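Local coordinates for phiAB6 tailspike (PDB 5JS4), which probably binds and fragments the exopolysaccharide of Acinetobacter baumannii, as the trimeric, beta-helical tailspike of a bacteriophage, at residues T634-V639 against K695-D700; P659-R664 against A704-H709; M611-Q616 against P708-V713; I675-T680 against T689-F694. All blocks are in the same frame, centred on the assembly; numbering follows the deposited sequence.

How the interactions relate
Following the chain from its N terminus, 611-616 comes first and waits longest for its partner: interaction 3 closes the widest loop when 708-713 arrives. Residues 634-639 open interaction 1, residues 659-664 open interaction 2, and residues 675-680 open interaction 4, which closes first, across a short helix, on 689-694. The same strand then runs on to complete interaction 1. Interaction 4 thus nests inside the other three and interaction 1 inside interaction 3, while interactions 1 and 2 cross. Interactions 2 and 3 end together, sharing Pro-708 and His-709. Two antiparallel sheets near the C terminus result, one holding interactions 1 and 4, the other interactions 2 and 3, with aromatic rings packed between them.

Interaction 1 of 4, residues T634-V639 against K695-D700; sequences TGVYRV and KVFWRD
The carbonyl oxygen Gly-635 O is approached by two groups of the opposite strand: Trp-698 N donates to it at 2.8 Å, and Phe-697 CA comes up as a CA-H...O contact at 3.2 Å. Two further bonds close the ladder, Tyr-637 N to Val-696 O at 2.9 Å and Val-696 N to Tyr-637 O. The pairing illustrates how an antiparallel ladder sorts its side chains. Strands 636-641 and 690-699 are neighbours in a sheet near the C terminus of the tailspike, running 157° apart over the short segments that meet here. On one face, Val-636 lays CG1 over the ring of Phe-697, 4.2 Å from the ring centroid. Val-636 CG2 lies 3.8 Å from Phe-697 CD2. Next along that face, Arg-638 and Lys-695 lie side by side through their aliphatic parts; Glu-632 forms salt bridges with both, and Arg-638 NE also pairs with Glu-640. The other face carries Tyr-637, Val-696 and Trp-698, with Val-696 CG1 over one face of the indole. With CG beside its own backbone N (chi1 -65°), Tyr-637 brings CD1 to the indole edge, 3.9 Å from Trp-698 CD1, and the two side chains cross at about a right angle. Both rings meet Phe-711 edge-to-face from the neighbouring sheet.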
# COMPACT_ATOMS: atom_id res chain seq x y z
N THR A 634 -21.17 -52.63 47.61
CA THR A 634 -21.88 -53.41 46.60
C THR A 634 -22.99 -52.57 45.97
O THR A 634 -23.89 -52.10 46.66
CB THR A 634 -22.48 -54.69 47.20
OG1 THR A 634 -21.44 -55.46 47.80
CG2 THR A 634 -23.17 -55.53 46.12
N GLY A 635 -22.89 -52.38 44.66
CA GLY A 635 -23.90 -51.65 43.90
C GLY A 635 -23.91 -50.14 44.07
O GLY A 635 -24.78 -49.49 43.50
N VAL A 636 -22.97 -49.58 44.83
CA VAL A 636 -22.96 -48.15 45.11
C VAL A 636 -21.64 -47.53 44.67
O VAL A 636 -20.57 -47.94 45.13
CB VAL A 636 -23.17 -47.86 46.61
CG1 VAL A 636 -23.28 -46.36 46.85
CG2 VAL A 636 -24.42 -48.58 47.12
N TYR A 637 -21.73 -46.55 43.78
CA TYR A 637 -20.57 -45.92 43.16
C TYR A 637 -20.62 -44.42 43.39
O TYR A 637 -21.69 -43.84 43.34
CB TYR A 637 -20.54 -46.25 41.66
CG TYR A 637 -20.34 -47.73 41.46
CD1 TYR A 637 -21.40 -48.62 41.62
CD2 TYR A 637 -19.08 -48.24 41.20
CE1 TYR A 637 -21.21 -49.98 41.49
CE2 TYR A 637 -18.88 -49.60 41.07
CZ TYR A 637 -19.95 -50.47 41.22
OH TYR A 637 -19.76 -51.82 41.10
N ARG A 638 -19.46 -43.82 43.65
CA ARG A 638 -19.37 -42.37 43.78
C ARG A 638 -18.71 -41.78 42.55
O ARG A 638 -17.60 -42.18 42.20
CB ARG A 638 -18.55 -41.97 45.01
CG ARG A 638 -19.14 -42.38 46.34
CD ARG A 638 -18.47 -41.62 47.49
NE ARG A 638 -17.04 -41.85 47.54
CZ ARG A 638 -16.44 -42.83 48.23
NH1 ARG A 638 -17.14 -43.70 48.95
NH2 ARG A 638 -15.11 -42.93 48.20
N VAL A 639 -19.41 -40.86 41.90
CA VAL A 639 -18.81 -39.97 40.91
C VAL A 639 -18.35 -38.77 41.72
O VAL A 639 -19.14 -37.88 42.05
CB VAL A 639 -19.82 -39.57 39.81
CG1 VAL A 639 -19.15 -38.70 38.76
CG2 VAL A 639 -20.44 -40.81 39.17
N LYS A 695 -23.81 -40.16 43.52
CA LYS A 695 -23.70 -41.60 43.63
C LYS A 695 -24.62 -42.26 42.61
O LYS A 695 -25.70 -41.74 42.32
CB LYS A 695 -24.09 -42.08 45.03
CG LYS A 695 -23.18 -41.58 46.14
CD LYS A 695 -23.49 -42.29 47.45
CE LYS A 695 -22.62 -41.77 48.59
NZ LYS A 695 -22.93 -42.47 49.87
N VAL A 696 -24.17 -43.39 42.09
CA VAL A 696 -24.98 -44.25 41.22
C VAL A 696 -25.19 -45.57 41.95
O VAL A 696 -24.23 -46.17 42.42
CB VAL A 696 -24.28 -44.51 39.88
CG1 VAL A 696 -25.16 -45.37 38.97
CG2 VAL A 696 -23.91 -43.21 39.20
N PHE A 697 -26.45 -45.98 42.04
CA PHE A 697 -26.85 -47.24 42.67
C PHE A 697 -27.34 -48.17 41.58
O PHE A 697 -28.19 -47.77 40.78
CB PHE A 697 -27.99 -47.01 43.67
CG PHE A 697 -27.63 -46.17 44.86
CD1 PHE A 697 -27.41 -44.80 44.73
CD2 PHE A 697 -27.54 -46.74 46.13
CE1 PHE A 697 -27.09 -44.03 45.84
CE2 PHE A 697 -27.23 -45.97 47.24
CZ PHE A 697 -26.99 -44.62 47.09
N TRP A 698 -26.83 -49.39 41.55
CA TRP A 698 -27.22 -50.39 40.55
C TRP A 698 -27.89 -51.58 41.20
O TRP A 698 -27.38 -52.13 42.18
CB TRP A 698 -25.99 -50.90 39.80
CG TRP A 698 -25.37 -49.94 38.85
CD1 TRP A 698 -24.21 -49.24 39.02
CD2 TRP A 698 -25.85 -49.61 37.54
NE1 TRP A 698 -23.94 -48.48 37.91
CE2 TRP A 698 -24.94 -48.69 36.98
CE3 TRP A 698 -26.96 -50.00 36.79
CZ2 TRP A 698 -25.10 -48.16 35.71
CZ3 TRP A 698 -27.12 -49.47 35.52
CH2 TRP A 698 -26.20 -48.56 34.99
N ARG A 699 -29.02 -52.01 40.64
CA ARG A 699 -29.76 -53.15 41.17
C ARG A 699 -30.21 -54.11 40.06
O ARG A 699 -30.46 -53.70 38.93
CB ARG A 699 -30.97 -52.67 41.97
CG ARG A 699 -30.60 -51.86 43.20
CD ARG A 699 -31.81 -51.37 43.96
NE ARG A 699 -31.42 -50.50 45.07
CZ ARG A 699 -31.14 -49.20 44.97
NH1 ARG A 699 -31.20 -48.58 43.79
NH2 ARG A 699 -30.79 -48.51 46.05
N ASP A 700 -30.32 -55.39 40.41
CA ASP A 700 -30.81 -56.42 39.48
C ASP A 700 -32.34 -56.44 39.46
O ASP A 700 -32.99 -55.63 40.12
CB ASP A 700 -30.22 -57.80 39.82
CG ASP A 700 -30.62 -58.32 41.20
OD1 ASP A 700 -31.66 -57.90 41.74
OD2 ASP A 700 -29.87 -59.16 41.74

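Interaction 2 of 4, residues P659-R664 against A704-H709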
# COMPACT_ATOMS: atom_id res chain seq x y z
N PRO A 659 -24.77 -50.70 31.52
CA PRO A 659 -23.84 -51.54 32.28
C PRO A 659 -23.36 -52.78 31.52
O PRO A 659 -24.14 -53.45 30.85
CB PRO A 659 -24.68 -51.97 33.48
CG PRO A 659 -26.06 -52.06 32.92
CD PRO A 659 -26.17 -50.97 31.90
N LEU A 660 -22.06 -53.05 31.65
CA LEU A 660 -21.47 -54.32 31.26
C LEU A 660 -21.35 -55.13 32.54
O LEU A 660 -20.58 -54.76 33.44
CB LEU A 660 -20.08 -54.09 30.65
CG LEU A 660 -20.07 -53.45 29.26
CD1 LEU A 660 -18.78 -52.71 28.98
CD2 LEU A 660 -20.31 -54.50 28.19
N MET A 661 -22.13 -56.21 32.64
CA MET A 661 -22.21 -57.01 33.86
C MET A 661 -21.30 -58.23 33.79
O MET A 661 -21.11 -58.81 32.72
CB MET A 661 -23.64 -57.47 34.08
CG MET A 661 -24.66 -56.34 34.17
SD MET A 661 -24.36 -55.16 35.50
CE MET A 661 -24.63 -56.18 36.93
N GLY A 662 -20.72 -58.60 34.93
CA GLY A 662 -20.05 -59.90 35.09
C GLY A 662 -18.62 -59.99 34.59
O GLY A 662 -17.81 -60.73 35.16
N SER A 663 -18.31 -59.27 33.52
CA SER A 663 -16.97 -59.26 32.93
C SER A 663 -16.81 -58.01 32.09
O SER A 663 -17.78 -57.29 31.85
CB SER A 663 -16.77 -60.49 32.05
OG SER A 663 -17.58 -60.39 30.89
N ARG A 664 -15.59 -57.76 31.62
CA ARG A 664 -15.34 -56.58 30.81
C ARG A 664 -16.11 -56.65 29.49
O ARG A 664 -16.64 -55.65 29.02
CB ARG A 664 -13.85 -56.40 30.55
CG ARG A 664 -13.47 -54.95 30.34
CD ARG A 664 -12.03 -54.79 29.92
NE ARG A 664 -11.53 -53.47 30.28
CZ ARG A 664 -10.25 -53.10 30.25
NH1 ARG A 664 -9.31 -53.95 29.82
NH2 ARG A 664 -9.92 -51.88 30.63
N ALA A 704 -31.96 -56.16 44.09
CA ALA A 704 -30.78 -56.32 44.93
C ALA A 704 -29.60 -55.57 44.33
O ALA A 704 -29.40 -55.57 43.11
CB ALA A 704 -30.43 -57.79 45.08
N LEU A 705 -28.80 -54.94 45.19
CA LEU A 705 -27.62 -54.20 44.74
C LEU A 705 -26.64 -55.13 44.03
O LEU A 705 -26.38 -56.24 44.49
CB LEU A 705 -26.95 -53.51 45.93
CG LEU A 705 -27.76 -52.32 46.47
CD1 LEU A 705 -27.35 -51.97 47.89
CD2 LEU A 705 -27.62 -51.11 45.56
N VAL A 706 -26.14 -54.68 42.88
CA VAL A 706 -25.23 -55.46 42.04
C VAL A 706 -24.12 -54.58 41.49
O VAL A 706 -24.31 -53.38 41.32
CB VAL A 706 -25.94 -56.12 40.83
CG1 VAL A 706 -26.89 -57.21 41.30
CG2 VAL A 706 -26.66 -55.09 39.97
N ASP A 707 -22.97 -55.19 41.19
CA ASP A 707 -21.80 -54.46 40.70
C ASP A 707 -21.54 -54.69 39.22
O ASP A 707 -21.10 -55.77 38.83
CB ASP A 707 -20.56 -54.90 41.49
CG ASP A 707 -20.58 -54.41 42.91
OD1 ASP A 707 -20.78 -53.19 43.10
OD2 ASP A 707 -20.40 -55.23 43.84
N PRO A 708 -21.78 -53.67 38.38
CA PRO A 708 -21.33 -53.80 37.00
C PRO A 708 -19.81 -53.87 36.93
O PRO A 708 -19.12 -53.40 37.84
CB PRO A 708 -21.82 -52.50 36.34
CG PRO A 708 -22.90 -51.99 37.23
CD PRO A 708 -22.49 -52.40 38.61
N HIS A 709 -19.30 -54.48 35.88
CA HIS A 709 -17.86 -54.46 35.61
C HIS A 709 -17.44 -53.10 35.06
O HIS A 709 -16.38 -52.59 35.39
CB HIS A 709 -17.51 -55.55 34.60
CG HIS A 709 -16.07 -55.92 34.61
ND1 HIS A 709 -15.10 -55.17 34.00
CD2 HIS A 709 -15.44 -56.98 35.16
CE1 HIS A 709 -13.92 -55.76 34.17
NE2 HIS A 709 -14.10 -56.86 34.87
O HOH W 1 -21.49 -57.98 37.55
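The imidazole of His-709 is sandwiched: the backbone of Ser-663 and Arg-664 lies along one face, and Gln-616 packs on the opposite one. Arg-664 N sits over the ring centre, 3.4 Å above its plane, with Ser-663 C displaced toward the rim. Arg-664 continues past the ring through CB and CG, its guanidinium turned 50° from the ring plane and directed to Asp-615, with which it forms a salt bridge. His-709 CB, at the root of the ring, lies 3.3 Å from Ser-663 O. This is the corner where the chain turns at 709, and the pairing shows a classic beta bulge, with His-709 and Arg-710 both facing Leu-660. The direct bond across the contact runs from His-709 N to Leu-660 O, 2.8 Å long but bent at the hydrogen (138°). Met-661 starts away from the other segment, then bends at chi2 (-60°) and again at chi3, which brings Met-661 SD to 3.6 Å from Pro-708 CA. Met-661 CE reaches Val-706 CG2 at 3.8 Å. Beside it a water accepts from Gly-662 N at 2.8 Å and donates to Asp-707 O at 2.6 Å. With a single direct hydrogen bond between the segments, the corner relies largely on van der Waals packing of ring, sulfur and proline, while the water links Gly-662 N to Asp-707 O, which do not bond directly.

Interaction 3 of 4, residues M611-Q616 against P708-V713; sequences MLTYDQ and PHRFTV
Leu-612 with Val-713 and Tyr-614 with Phe-711 are hydrogen-bonded pairs, each joined by two backbone bonds, and Gln-616 N extends the ladder to His-709 O at 3.0 Å. This example shows how an antiparallel pairing can satisfy buried polar side chains as well as backbone. In the non-hydrogen-bonded pair between them, Thr-613 OG1 and Thr-712 OG1 lie 2.7 Å apart in a hydrogen bond. Each hydroxyl has a second partner in the third subunit, His-653 ND1 for Thr-613 and the backbone N of Ile-654 for Thr-712. Asp-615 also has several partners, these within its own chain. Asp-615 OD2 takes Arg-710 NH1 at 2.8 Å, on the anti side, with Arg-664 as its second partner, and Ser-617 N binds OD1. The oxygen lies at the guanidinium edge, yet the two flat groups are nearly perpendicular (86°). Thr-613 CG2 covers one guanidinium face, 3.7 Å from Arg-710 NE. NH2 of Arg-710 goes to Gly-652 O and Asn-651 OD1 of the third subunit. At the corner, a water donates to Pro-708 O at 2.9 Å and also bonds to Tyr-614 OH, and the Gln-616 amide lies only 14° from the His-709 ring plane. On the apolar face, Tyr-614 CB packs over the ring of Phe-711. Burial of these polar groups is probably compensated in part by bonds formed in the trimer, and the paired aspartate and arginines should largely offset one another's charge.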
# COMPACT_ATOMS: atom_id res chain seq x y z
N MET A 611 -18.22 -36.94 29.80
CA MET A 611 -18.47 -38.37 29.87
C MET A 611 -17.34 -39.02 30.65
O MET A 611 -16.18 -38.62 30.54
CB MET A 611 -18.60 -38.98 28.47
CG MET A 611 -19.73 -38.34 27.68
SD MET A 611 -20.10 -39.17 26.13
CE MET A 611 -21.21 -40.46 26.69
N LEU A 612 -17.69 -40.03 31.43
CA LEU A 612 -16.74 -40.64 32.36
C LEU A 612 -17.16 -42.08 32.56
O LEU A 612 -18.32 -42.36 32.82
CB LEU A 612 -16.77 -39.86 33.67
CG LEU A 612 -15.89 -40.34 34.82
CD1 LEU A 612 -14.42 -40.33 34.45
CD2 LEU A 612 -16.13 -39.44 36.03
N THR A 613 -16.21 -43.01 32.43
CA THR A 613 -16.52 -44.43 32.52
C THR A 613 -15.75 -45.11 33.66
O THR A 613 -14.57 -44.85 33.87
CB THR A 613 -16.28 -45.10 31.15
OG1 THR A 613 -17.31 -44.66 30.25
CG2 THR A 613 -16.33 -46.62 31.25
N TYR A 614 -16.48 -45.93 34.40
CA TYR A 614 -15.92 -46.83 35.42
C TYR A 614 -15.63 -48.16 34.76
O TYR A 614 -16.45 -48.66 34.01
CB TYR A 614 -16.94 -47.04 36.53
CG TYR A 614 -16.59 -48.16 37.49
CD1 TYR A 614 -15.74 -47.92 38.56
CD2 TYR A 614 -17.10 -49.44 37.32
CE1 TYR A 614 -15.41 -48.93 39.44
CE2 TYR A 614 -16.79 -50.46 38.20
CZ TYR A 614 -15.93 -50.20 39.26
OH TYR A 614 -15.61 -51.20 40.15
N ASP A 615 -14.47 -48.75 35.06
CA ASP A 615 -14.13 -50.09 34.58
C ASP A 615 -13.21 -50.71 35.61
O ASP A 615 -12.11 -50.21 35.85
CB ASP A 615 -13.44 -50.00 33.21
CG ASP A 615 -13.16 -51.36 32.58
OD1 ASP A 615 -13.23 -52.40 33.27
OD2 ASP A 615 -12.86 -51.37 31.37
N GLN A 616 -13.67 -51.78 36.25
CA GLN A 616 -12.88 -52.40 37.31
C GLN A 616 -11.60 -53.05 36.76
O GLN A 616 -10.70 -53.38 37.54
CB GLN A 616 -13.71 -53.38 38.14
CG GLN A 616 -14.15 -54.64 37.43
CD GLN A 616 -15.06 -55.49 38.31
OE1 GLN A 616 -16.19 -55.10 38.61
NE2 GLN A 616 -14.58 -56.65 38.72
N PRO A 708 -21.78 -53.67 38.38
CA PRO A 708 -21.33 -53.80 37.00
C PRO A 708 -19.81 -53.87 36.93
O PRO A 708 -19.12 -53.40 37.84
CB PRO A 708 -21.82 -52.50 36.34
CG PRO A 708 -22.90 -51.99 37.23
CD PRO A 708 -22.49 -52.40 38.61
N HIS A 709 -19.30 -54.48 35.88
CA HIS A 709 -17.86 -54.46 35.61
C HIS A 709 -17.44 -53.10 35.06
O HIS A 709 -16.38 -52.59 35.39
CB HIS A 709 -17.51 -55.55 34.60
CG HIS A 709 -16.07 -55.92 34.61
ND1 HIS A 709 -15.10 -55.17 34.00
CD2 HIS A 709 -15.44 -56.98 35.16
CE1 HIS A 709 -13.92 -55.76 34.17
NE2 HIS A 709 -14.10 -56.86 34.87
N ARG A 710 -18.31 -52.52 34.23
CA ARG A 710 -18.00 -51.27 33.55
C ARG A 710 -19.30 -50.55 33.24
O ARG A 710 -20.29 -51.17 32.87
CB ARG A 710 -17.22 -51.56 32.26
CG ARG A 710 -16.97 -50.36 31.34
CD ARG A 710 -16.06 -50.74 30.18
NE ARG A 710 -15.88 -49.65 29.23
CZ ARG A 710 -14.74 -49.04 28.93
NH1 ARG A 710 -13.58 -49.39 29.50
NH2 ARG A 710 -14.73 -48.06 28.03
N PHE A 711 -19.30 -49.23 33.41
CA PHE A 711 -20.43 -48.40 33.00
C PHE A 711 -20.01 -46.96 32.81
O PHE A 711 -19.02 -46.50 33.38
CB PHE A 711 -21.60 -48.50 34.01
CG PHE A 711 -21.32 -47.88 35.35
CD1 PHE A 711 -20.72 -48.62 36.36
CD2 PHE A 711 -21.67 -46.56 35.62
CE1 PHE A 711 -20.47 -48.06 37.60
CE2 PHE A 711 -21.42 -45.99 36.86
CZ PHE A 711 -20.82 -46.75 37.85
N THR A 712 -20.79 -46.25 32.01
CA THR A 712 -20.55 -44.86 31.65
C THR A 712 -21.54 -43.96 32.38
O THR A 712 -22.66 -44.37 32.68
CB THR A 712 -20.77 -44.69 30.13
OG1 THR A 712 -19.79 -45.47 29.43
CG2 THR A 712 -20.68 -43.24 29.69
N VAL A 713 -21.09 -42.75 32.69
CA VAL A 713 -21.99 -41.66 33.06
C VAL A 713 -21.72 -40.45 32.17
O VAL A 713 -20.60 -40.26 31.68
CB VAL A 713 -21.87 -41.26 34.56
CG1 VAL A 713 -22.03 -42.48 35.45
CG2 VAL A 713 -20.56 -40.55 34.85
O HOH W 2 -17.50 -53.04 40.23

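Interaction 4 of 4, residues I675-T680 against T689-F694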
# COMPACT_ATOMS: atom_id res chain seq x y z
N ILE A 675 -29.89 -42.46 41.29
CA ILE A 675 -28.80 -41.61 41.75
C ILE A 675 -29.12 -40.90 43.06
O ILE A 675 -30.27 -40.86 43.51
CB ILE A 675 -28.35 -40.59 40.68
CG1 ILE A 675 -29.53 -39.77 40.16
CG2 ILE A 675 -27.64 -41.30 39.53
CD1 ILE A 675 -29.12 -38.50 39.44
N GLN A 676 -28.07 -40.38 43.67
CA GLN A 676 -28.16 -39.55 44.87
C GLN A 676 -27.04 -38.53 44.80
O GLN A 676 -25.91 -38.88 44.49
CB GLN A 676 -28.00 -40.40 46.12
CG GLN A 676 -28.12 -39.63 47.42
CD GLN A 676 -27.91 -40.54 48.61
OE1 GLN A 676 -26.79 -40.94 48.89
NE2 GLN A 676 -28.99 -40.89 49.30
N MET A 677 -27.35 -37.27 45.08
CA MET A 677 -26.33 -36.23 44.98
C MET A 677 -25.39 -36.27 46.18
O MET A 677 -25.77 -36.72 47.27
CB MET A 677 -26.97 -34.85 44.85
CG MET A 677 -27.95 -34.73 43.70
SD MET A 677 -27.31 -35.25 42.10
CE MET A 677 -26.05 -34.00 41.83
N ILE A 678 -24.16 -35.84 45.95
CA ILE A 678 -23.17 -35.62 47.01
C ILE A 678 -23.05 -34.10 47.18
O ILE A 678 -22.72 -33.39 46.24
CB ILE A 678 -21.80 -36.23 46.65
CG1 ILE A 678 -21.94 -37.74 46.43
CG2 ILE A 678 -20.79 -35.95 47.76
CD1 ILE A 678 -20.71 -38.40 45.83
N GLU A 679 -23.32 -33.62 48.39
CA GLU A 679 -23.31 -32.19 48.66
C GLU A 679 -21.91 -31.67 48.95
O GLU A 679 -21.03 -32.42 49.35
CB GLU A 679 -24.26 -31.87 49.81
CG GLU A 679 -25.71 -32.24 49.48
CD GLU A 679 -26.72 -31.61 50.42
OE1 GLU A 679 -26.63 -31.84 51.64
OE2 GLU A 679 -27.62 -30.89 49.92
N THR A 680 -21.70 -30.37 48.72
CA THR A 680 -20.45 -29.70 49.06
C THR A 680 -20.45 -29.25 50.52
O THR A 680 -19.40 -29.22 51.17
CB THR A 680 -20.22 -28.46 48.19
OG1 THR A 680 -21.42 -27.68 48.14
CG2 THR A 680 -19.82 -28.87 46.77
N THR A 689 -29.06 -26.25 44.73
CA THR A 689 -28.66 -27.13 43.61
C THR A 689 -27.15 -27.10 43.32
O THR A 689 -26.72 -27.12 42.17
CB THR A 689 -29.46 -26.85 42.30
OG1 THR A 689 -29.27 -25.50 41.86
CG2 THR A 689 -30.94 -27.14 42.50
N GLU A 690 -26.35 -27.06 44.38
CA GLU A 690 -24.91 -27.21 44.26
C GLU A 690 -24.50 -28.59 44.76
O GLU A 690 -24.93 -29.03 45.83
CB GLU A 690 -24.16 -26.13 45.04
CG GLU A 690 -22.66 -26.32 45.00
CD GLU A 690 -21.90 -25.19 45.66
OE1 GLU A 690 -22.02 -24.05 45.17
OE2 GLU A 690 -21.20 -25.46 46.66
N ALA A 691 -23.69 -29.29 43.97
CA ALA A 691 -23.22 -30.62 44.35
C ALA A 691 -21.73 -30.77 44.06
O ALA A 691 -21.18 -30.12 43.17
CB ALA A 691 -24.01 -31.70 43.63
N ALA A 692 -21.09 -31.63 44.85
CA ALA A 692 -19.72 -32.04 44.62
C ALA A 692 -19.66 -33.13 43.55
O ALA A 692 -18.70 -33.23 42.80
CB ALA A 692 -19.10 -32.54 45.91
N GLY A 693 -20.71 -33.95 43.52
CA GLY A 693 -20.78 -35.10 42.63
C GLY A 693 -22.08 -35.84 42.87
O GLY A 693 -23.06 -35.25 43.34
N PHE A 694 -22.09 -37.13 42.55
CA PHE A 694 -23.28 -37.94 42.76
C PHE A 694 -22.93 -39.41 42.86
O PHE A 694 -21.87 -39.85 42.38
CB PHE A 694 -24.33 -37.69 41.66
CG PHE A 694 -23.85 -37.95 40.25
CD1 PHE A 694 -23.17 -36.97 39.54
CD2 PHE A 694 -24.11 -39.17 39.62
CE1 PHE A 694 -22.74 -37.21 38.24
CE2 PHE A 694 -23.68 -39.40 38.32
CZ PHE A 694 -22.99 -38.42 37.63
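Ile-678 faces two consecutive residues, Ala-692 and Gly-693, and the pairing is a classic beta bulge, an instance of one extra residue being absorbed into an antiparallel ladder. Ile-678 O takes Ala-692 N at 2.8 Å and, weakly, Gly-693 N at 3.4 Å. In return Ile-678 N donates to Gly-693 O from well above the carbonyl plane, 50° out of it. The isoleucine side chain then lies along the bulged strand. Ile-678 CB rests 3.7 Å from Gly-693 O. The CG2 branch of Ile-678 turns to Ala-692 CB, 4.2 Å away, while its CG1 goes the other way, to Phe-694 CA at 3.9 Å. With chi2 extended (169°), the tip Ile-678 CD1 carries on over the backbone and ends 3.8 Å from Phe-694 N.

On the other face Met-677 curls back, passing SD by Phe-694 CB and bringing Met-677 CE to 3.6 Å from Ala-691 CB. Helix 684-688 lies in the connection between the two strands: Glu-679 turns its carboxylate to the backbone N of Gly-683, Trp-685 and Thr-686, and the side chains of Met-677 and Ala-691 pack on Trp-685. The outer edge of strand 672-678 meets the second subunit, where Gln-676 NE2 bonds to Gly-666 O of that chain. Past the bulge, Thr-680 CG2 packs against Ala-692, and Thr-680 OG1 donates to the anti lone pair of Glu-690 OE2 at 2.7 Å.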